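Putative eukaryotic translation initiation factor eIF-4E (PDB 5WB5) probably binds the methylated cap structure of mRNA, including the trypanosomatid cap 4, as a translation initiation factor of the eIF4E family. Local coordinates at residues A[60-63]-A[64-67]. Numbering follows the deposited sequence.
Sequences VMLR and YMKP
From V60 O to Y64 N, 3.0 Å, runs a regular helical i to i+4 hydrogen bond, whereas one residue further on M65 N is shared between a weak bond to M61 O and an i to i+3 bond to L62 O, 3.2 Å, as the last turn tightens and the chain leaves the helix. The side chains sort onto two flanks. On one, Y64 lies alongside V60, its CD2 4.0 Å from V60 CG1, and R63 lays its CD over one face of the ring, 4.2 Å from the ring centroid, in a CH-pi contact. Arginine suits this place because its stem covers the ring while R63 NH1 hydrogen-bonds the backbone of the other protein chain; Y64 OH bonds to an acidic side chain there. This is consistent with the dorsal helix of the eIF4E fold, where eIF4G and 4E-binding proteins dock. On the other flank two flexible thioethers run side by side: a bend at chi3 (76°) brings M61 CE to 3.7 Å from M65 SD, and L62 CD2 touches the same sulfur. M61 packs on L29, M50, V52 and F79, M65 on L29, Y77 and W138, and L62 on L142, setting the end of helix 55-64 against the curved antiparallel sheet and helix 133-147.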
# COMPACT_ATOMS: atom_id res chain seq x y z
N VAL A 60 0.28 -3.55 13.09
CA VAL A 60 1.35 -2.82 13.76
C VAL A 60 2.00 -1.84 12.78
O VAL A 60 2.22 -0.66 13.10
CB VAL A 60 2.38 -3.80 14.35
CG1 VAL A 60 3.57 -3.05 14.92
CG2 VAL A 60 1.74 -4.64 15.44
N MET A 61 2.33 -2.33 11.58
CA MET A 61 2.80 -1.45 10.52
C MET A 61 1.88 -0.25 10.37
O MET A 61 2.33 0.90 10.39
CB MET A 61 2.87 -2.24 9.21
CG MET A 61 3.37 -1.45 8.01
SD MET A 61 3.01 -2.29 6.45
CE MET A 61 1.26 -1.95 6.29
N LEU A 62 0.58 -0.50 10.23
CA LEU A 62 -0.38 0.60 10.12
C LEU A 62 -0.27 1.55 11.30
O LEU A 62 -0.31 2.77 11.13
CB LEU A 62 -1.80 0.06 10.02
CG LEU A 62 -2.26 -0.46 8.66
CD1 LEU A 62 -3.65 -1.06 8.78
CD2 LEU A 62 -2.26 0.65 7.62
N ARG A 63 -0.13 1.00 12.51
CA ARG A 63 0.01 1.84 13.69
C ARG A 63 1.15 2.83 13.52
O ARG A 63 1.00 4.02 13.80
CB ARG A 63 0.25 0.97 14.92
CG ARG A 63 0.35 1.73 16.24
CD ARG A 63 0.96 0.86 17.33
NE ARG A 63 0.20 -0.37 17.51
CZ ARG A 63 0.71 -1.51 17.96
NH1 ARG A 63 1.99 -1.61 18.27
NH2 ARG A 63 -0.08 -2.57 18.09
N TYR A 64 2.30 2.35 13.05
CA TYR A 64 3.48 3.21 12.96
C TYR A 64 3.65 3.88 11.60
O TYR A 64 4.66 4.57 11.40
CB TYR A 64 4.73 2.42 13.34
CG TYR A 64 4.80 2.11 14.82
CD1 TYR A 64 5.02 3.12 15.74
CD2 TYR A 64 4.63 0.81 15.29
CE1 TYR A 64 5.08 2.85 17.09
CE2 TYR A 64 4.69 0.53 16.64
CZ TYR A 64 4.91 1.56 17.54
OH TYR A 64 4.97 1.28 18.88
N MET A 65 2.71 3.71 10.68
CA MET A 65 2.74 4.47 9.44
C MET A 65 2.21 5.88 9.66
O MET A 65 1.41 6.13 10.56
CB MET A 65 1.91 3.78 8.36
CG MET A 65 2.62 2.64 7.64
SD MET A 65 1.54 1.76 6.49
CE MET A 65 1.04 3.08 5.39
N LYS A 66 2.66 6.80 8.82
CA LYS A 66 2.16 8.16 8.94
C LYS A 66 0.90 8.32 8.08
O LYS A 66 0.86 7.81 6.96
CB LYS A 66 3.21 9.17 8.51
CG LYS A 66 4.49 9.13 9.35
CD LYS A 66 4.29 9.73 10.73
CE LYS A 66 5.53 9.56 11.60
NZ LYS A 66 6.75 10.15 10.97
N PRO A 67 -0.13 8.99 8.57
CA PRO A 67 -1.32 9.20 7.74
C PRO A 67 -1.02 10.11 6.56
O PRO A 67 -0.13 10.96 6.61
CB PRO A 67 -2.32 9.85 8.71
CG PRO A 67 -1.49 10.47 9.76
CD PRO A 67 -0.29 9.59 9.91